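Local coordinates for hypothetical protein (Parabacteroides merdae, PDB 4OO3) that is a putative oxidoreductase of unknown substrate that probably binds a nicotinamide adenine dinucleotide cofactor through its Rossmann-fold domain, at residues E11-A24 with N90-Y104. Numbering follows the deposited sequence.
Sequences EVKLITLDPGHFHA and NVMIQAGNNGKKTEY
With CG set between its own backbone N and carbonyl carbon (chi1 58°), Asn-90 swings its amide across to the backbone of residues 11-13, while Leu-17, its CG anti to the backbone N (chi1 -180°), sends CD2 obliquely over one face of the Tyr-104 ring. Asn-90 ND2 donates almost straight to Glu-11 O (3.0 Å), which lies in the amide plane, and Asn-90 OD1 accepts from Lys-13 N at 2.8 Å. With an alanine here, Glu-11 O and Lys-13 N would probably each lose their side-chain mate, leaving the backbone bonds to Lys-13 O to join this end. From here 14-17 and 91-94 run parallel; Ile-15 is gripped through its N by Val-91 O and through its O by Ile-93 N (both 2.8 Å). Leu-17 CD2 reaches Tyr-104 CG at 3.7 Å in an off-centre CH-pi contact, and Asp-18 OD2 sits at the ring edge, 2.8 Å from Tyr-104 OH, which pairs with Tyr-79 OH. Beyond the strands, Gly-20 N donates to Ala-95 O (2.8 Å). The pair forms the middle of the six-stranded parallel Rossmann sheet, flanked by strands 38-43 and 114-117, with helix 79-86 against Ile-15 and Leu-17 and helix 395-412 against Val-12 and Val-91.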
loop_
_atom_site.group_PDB
_atom_site.type_symbol
_atom_site.label_atom_id
_atom_site.label_comp_id
_atom_site.label_asym_id
_atom_site.label_seq_id
_atom_site.Cartn_x
_atom_site.Cartn_y
_atom_site.Cartn_z
ATOM N N GLU A 11 12.608 14.153 19.536
ATOM C CA GLU A 11 12.946 12.844 20.111
ATOM C C GLU A 11 13.168 11.775 19.036
ATOM O O GLU A 11 14.000 10.885 19.201
ATOM C CB GLU A 11 11.859 12.383 21.092
ATOM C CG GLU A 11 10.547 11.959 20.439
ATOM C CD GLU A 11 9.504 11.488 21.438
ATOM O OE1 GLU A 11 9.756 11.561 22.653
ATOM O OE2 GLU A 11 8.420 11.037 21.005
ATOM N N VAL A 12 12.411 11.861 17.947
ATOM C CA VAL A 12 12.550 10.926 16.835
ATOM C C VAL A 12 13.666 11.415 15.927
ATOM O O VAL A 12 13.643 12.562 15.476
ATOM C CB VAL A 12 11.237 10.799 16.036
ATOM C CG1 VAL A 12 11.454 10.050 14.725
ATOM C CG2 VAL A 12 10.175 10.114 16.885
ATOM N N LYS A 13 14.637 10.543 15.670
ATOM C CA LYS A 13 15.799 10.878 14.852
ATOM C C LYS A 13 15.839 9.979 13.636
ATOM O O LYS A 13 16.179 8.802 13.748
ATOM C CB LYS A 13 17.090 10.702 15.649
ATOM C CG LYS A 13 17.468 11.895 16.510
ATOM C CD LYS A 13 17.411 11.585 17.989
ATOM C CE LYS A 13 17.851 12.793 18.802
ATOM N NZ LYS A 13 18.400 12.389 20.122
ATOM N N LEU A 14 15.528 10.540 12.473
ATOM C CA LEU A 14 15.358 9.752 11.250
ATOM C C LEU A 14 16.666 9.355 10.572
ATOM O O LEU A 14 17.588 10.150 10.454
ATOM C CB LEU A 14 14.513 10.510 10.218
ATOM C CG LEU A 14 13.079 10.893 10.566
ATOM C CD1 LEU A 14 12.408 11.501 9.338
ATOM C CD2 LEU A 14 12.302 9.695 11.085
ATOM N N ILE A 15 16.711 8.109 10.122
ATOM C CA ILE A 15 17.735 7.630 9.215
ATOM C C ILE A 15 17.036 7.284 7.918
ATOM O O ILE A 15 16.040 6.587 7.927
ATOM C CB ILE A 15 18.396 6.340 9.725
ATOM C CG1 ILE A 15 19.039 6.565 11.094
ATOM C CG2 ILE A 15 19.414 5.844 8.708
ATOM C CD1 ILE A 15 19.444 5.285 11.797
ATOM N N THR A 16 17.556 7.753 6.801
ATOM C CA THR A 16 16.994 7.370 5.525
ATOM C C THR A 16 17.992 6.466 4.836
ATOM O O THR A 16 19.085 6.892 4.507
ATOM C CB THR A 16 16.662 8.604 4.680
ATOM O OG1 THR A 16 15.891 9.515 5.475
ATOM C CG2 THR A 16 15.863 8.206 3.440
ATOM N N LEU A 17 17.615 5.205 4.644
ATOM C CA LEU A 17 18.531 4.194 4.134
ATOM C C LEU A 17 18.209 3.830 2.692
ATOM O O LEU A 17 17.134 3.301 2.404
ATOM C CB LEU A 17 18.460 2.949 5.004
ATOM C CG LEU A 17 19.373 1.793 4.592
ATOM C CD1 LEU A 17 20.843 2.165 4.701
ATOM C CD2 LEU A 17 19.037 0.592 5.452
ATOM N N ASP A 18 19.159 4.108 1.803
ATOM C CA ASP A 18 19.055 3.774 0.388
ATOM C C ASP A 18 17.679 4.115 -0.189
ATOM O O ASP A 18 16.971 3.234 -0.666
ATOM C CB ASP A 18 19.382 2.293 0.187
ATOM C CG ASP A 18 19.553 1.915 -1.281
ATOM O OD1 ASP A 18 19.824 2.801 -2.112
ATOM O OD2 ASP A 18 19.422 0.717 -1.600
ATOM N N PRO A 19 17.292 5.401 -0.131
ATOM C CA PRO A 19 15.991 5.812 -0.650
ATOM C C PRO A 19 15.966 5.717 -2.164
ATOM O O PRO A 19 16.930 6.105 -2.821
ATOM C CB PRO A 19 15.879 7.266 -0.200
ATOM C CG PRO A 19 17.288 7.741 -0.146
ATOM C CD PRO A 19 18.083 6.555 0.334
ATOM N N GLY A 20 14.890 5.160 -2.704
ATOM C CA GLY A 20 14.751 5.014 -4.153
ATOM C C GLY A 20 13.342 5.208 -4.662
ATOM O O GLY A 20 13.066 4.904 -5.813
ATOM N N HIS A 21 12.463 5.732 -3.809
ATOM C CA HIS A 21 11.078 6.035 -4.163
ATOM C C HIS A 21 10.680 7.352 -3.473
ATOM O O HIS A 21 11.262 7.713 -2.452
ATOM C CB HIS A 21 10.165 4.885 -3.719
ATOM C CG HIS A 21 8.773 4.972 -4.265
ATOM N ND1 HIS A 21 7.742 5.578 -3.580
ATOM C CD2 HIS A 21 8.242 4.543 -5.434
ATOM C CE1 HIS A 21 6.638 5.519 -4.300
ATOM N NE2 HIS A 21 6.916 4.899 -5.431
ATOM N N PHE A 22 9.694 8.056 -4.029
ATOM C CA PHE A 22 9.163 9.323 -3.485
ATOM C C PHE A 22 8.736 9.215 -2.021
ATOM O O PHE A 22 8.838 10.171 -1.252
ATOM C CB PHE A 22 7.969 9.774 -4.360
ATOM C CG PHE A 22 7.192 10.958 -3.822
ATOM C CD1 PHE A 22 7.839 12.097 -3.361
ATOM C CD2 PHE A 22 5.802 10.947 -3.834
ATOM C CE1 PHE A 22 7.123 13.184 -2.890
ATOM C CE2 PHE A 22 5.078 12.032 -3.370
ATOM C CZ PHE A 22 5.741 13.152 -2.895
ATOM N N HIS A 23 8.228 8.046 -1.636
ATOM C CA HIS A 23 7.722 7.834 -0.267
ATOM C C HIS A 23 8.788 7.990 0.816
ATOM O O HIS A 23 8.471 8.400 1.932
ATOM C CB HIS A 23 7.029 6.480 -0.126
ATOM C CG HIS A 23 5.752 6.379 -0.894
ATOM N ND1 HIS A 23 5.087 5.187 -1.080
ATOM C CD2 HIS A 23 5.027 7.319 -1.545
ATOM C CE1 HIS A 23 4.002 5.398 -1.801
ATOM N NE2 HIS A 23 3.942 6.684 -2.093
ATOM N N ALA A 24 10.043 7.691 0.490
ATOM C CA ALA A 24 11.142 7.990 1.400
ATOM C C ALA A 24 11.137 9.475 1.788
ATOM O O ALA A 24 11.372 9.822 2.946
ATOM C CB ALA A 24 12.478 7.609 0.777
ATOM N N ASN A 90 17.206 6.747 15.543
ATOM C CA ASN A 90 16.395 5.737 16.229
ATOM C C ASN A 90 15.140 5.301 15.457
ATOM O O ASN A 90 14.389 4.459 15.938
ATOM C CB ASN A 90 16.016 6.221 17.627
ATOM C CG ASN A 90 15.265 7.536 17.607
ATOM O OD1 ASN A 90 14.610 7.884 16.624
ATOM N ND2 ASN A 90 15.349 8.272 18.697
ATOM N N VAL A 91 14.914 5.870 14.269
ATOM C CA VAL A 91 13.884 5.381 13.352
ATOM C C VAL A 91 14.430 5.402 11.925
ATOM O O VAL A 91 14.865 6.451 11.442
ATOM C CB VAL A 91 12.611 6.252 13.384
ATOM C CG1 VAL A 91 11.589 5.747 12.374
ATOM C CG2 VAL A 91 12.011 6.284 14.782
HETATM N N MSE A 92 14.373 4.255 11.251
HETATM C CA MSE A 92 14.876 4.120 9.892
HETATM C C MSE A 92 13.722 4.102 8.929
HETATM O O MSE A 92 12.743 3.382 9.136
HETATM C CB MSE A 92 15.668 2.823 9.784
HETATM C CG MSE A 92 16.462 2.726 8.480
HETATM SE SE MSE A 92 15.377 1.856 7.074
HETATM C CE MSE A 92 15.682 0.015 7.652
ATOM N N ILE A 93 13.836 4.884 7.858
ATOM C CA ILE A 93 12.823 4.950 6.818
ATOM C C ILE A 93 13.305 4.205 5.572
ATOM O O ILE A 93 14.300 4.601 4.957
ATOM C CB ILE A 93 12.533 6.417 6.426
ATOM C CG1 ILE A 93 12.141 7.242 7.663
ATOM C CG2 ILE A 93 11.461 6.478 5.343
ATOM C CD1 ILE A 93 10.915 6.733 8.392
ATOM N N GLN A 94 12.600 3.146 5.186
ATOM C CA GLN A 94 12.988 2.352 4.011
ATOM C C GLN A 94 11.939 2.424 2.899
ATOM O O GLN A 94 10.835 1.919 3.047
ATOM C CB GLN A 94 13.263 0.890 4.406
ATOM C CG GLN A 94 14.506 0.294 3.741
ATOM C CD GLN A 94 14.426 0.297 2.213
ATOM O OE1 GLN A 94 13.417 -0.104 1.636
ATOM N NE2 GLN A 94 15.487 0.768 1.554
ATOM N N ALA A 95 12.295 3.067 1.792
ATOM C CA ALA A 95 11.458 3.085 0.597
ATOM C C ALA A 95 12.337 3.148 -0.644
ATOM O O ALA A 95 13.005 4.150 -0.890
ATOM C CB ALA A 95 10.494 4.264 0.615
ATOM N N GLY A 96 12.325 2.065 -1.415
ATOM C CA GLY A 96 13.073 1.999 -2.652
ATOM C C GLY A 96 13.232 0.581 -3.142
ATOM O O GLY A 96 12.248 -0.100 -3.443
ATOM N N ASN A 97 14.477 0.135 -3.217
ATOM C CA ASN A 97 14.782 -1.178 -3.750
ATOM C C ASN A 97 14.265 -2.301 -2.849
ATOM O O ASN A 97 14.794 -2.535 -1.768
ATOM C CB ASN A 97 16.282 -1.320 -3.977
ATOM C CG ASN A 97 16.616 -2.491 -4.859
ATOM O OD1 ASN A 97 16.325 -3.634 -4.517
ATOM N ND2 ASN A 97 17.198 -2.212 -6.017
ATOM N N ASN A 98 13.240 -3.001 -3.324
ATOM C CA ASN A 98 12.539 -4.006 -2.527
ATOM C C ASN A 98 13.269 -5.337 -2.433
ATOM O O ASN A 98 12.979 -6.139 -1.551
ATOM C CB ASN A 98 11.126 -4.224 -3.080
ATOM C CG ASN A 98 10.268 -2.975 -2.987
ATOM O OD1 ASN A 98 10.345 -2.236 -2.017
ATOM N ND2 ASN A 98 9.443 -2.738 -3.995
ATOM N N GLY A 99 14.209 -5.580 -3.338
ATOM C CA GLY A 99 15.025 -6.793 -3.284
ATOM C C GLY A 99 15.986 -6.761 -2.109
ATOM O O GLY A 99 16.170 -7.760 -1.419
ATOM N N LYS A 100 16.579 -5.590 -1.888
ATOM C CA LYS A 100 17.464 -5.333 -0.755
ATOM C C LYS A 100 16.746 -5.082 0.589
ATOM O O LYS A 100 17.358 -5.178 1.645
ATOM C CB LYS A 100 18.317 -4.101 -1.068
ATOM C CG LYS A 100 19.291 -4.250 -2.225
ATOM C CD LYS A 100 19.746 -2.880 -2.719
ATOM C CE LYS A 100 21.249 -2.789 -2.906
ATOM N NZ LYS A 100 21.681 -3.402 -4.189
ATOM N N LYS A 101 15.457 -4.764 0.546
ATOM C CA LYS A 101 14.763 -4.180 1.695
ATOM C C LYS A 101 14.765 -5.041 2.952
ATOM O O LYS A 101 15.035 -4.544 4.041
ATOM C CB LYS A 101 13.318 -3.866 1.321
ATOM C CG LYS A 101 12.497 -3.245 2.440
ATOM C CD LYS A 101 11.018 -3.198 2.077
ATOM C CE LYS A 101 10.707 -2.157 1.019
ATOM N NZ LYS A 101 10.782 -0.774 1.561
ATOM N N THR A 102 14.428 -6.317 2.811
ATOM C CA THR A 102 14.185 -7.155 3.981
ATOM C C THR A 102 15.475 -7.355 4.792
ATOM O O THR A 102 15.460 -7.291 6.029
ATOM C CB THR A 102 13.544 -8.509 3.590
ATOM O OG1 THR A 102 12.591 -8.308 2.533
ATOM C CG2 THR A 102 12.835 -9.127 4.786
ATOM N N GLU A 103 16.591 -7.558 4.096
ATOM C CA GLU A 103 17.896 -7.668 4.761
ATOM C C GLU A 103 18.244 -6.367 5.492
ATOM O O GLU A 103 18.646 -6.404 6.650
ATOM C CB GLU A 103 18.989 -8.046 3.754
ATOM C CG GLU A 103 20.352 -8.356 4.363
ATOM C CD GLU A 103 20.320 -9.454 5.425
ATOM O OE1 GLU A 103 19.564 -10.442 5.267
ATOM O OE2 GLU A 103 21.067 -9.326 6.418
ATOM N N TYR A 104 18.070 -5.228 4.826
ATOM C CA TYR A 104 18.228 -3.929 5.474
ATOM C C TYR A 104 17.420 -3.860 6.763
ATOM O O TYR A 104 17.919 -3.443 7.805
ATOM C CB TYR A 104 17.706 -2.792 4.587
ATOM C CG TYR A 104 18.502 -2.420 3.355
ATOM C CD1 TYR A 104 19.819 -2.841 3.161
ATOM C CD2 TYR A 104 17.932 -1.584 2.398
ATOM C CE1 TYR A 104 20.525 -2.452 2.033
ATOM C CE2 TYR A 104 18.627 -1.200 1.272
ATOM C CZ TYR A 104 19.921 -1.633 1.095
ATOM O OH TYR A 104 20.591 -1.233 -0.036
HETATM O O HOH W 1 14.657 4.739 2.098
HETATM O O HOH W 2 16.473 2.143 -3.192
#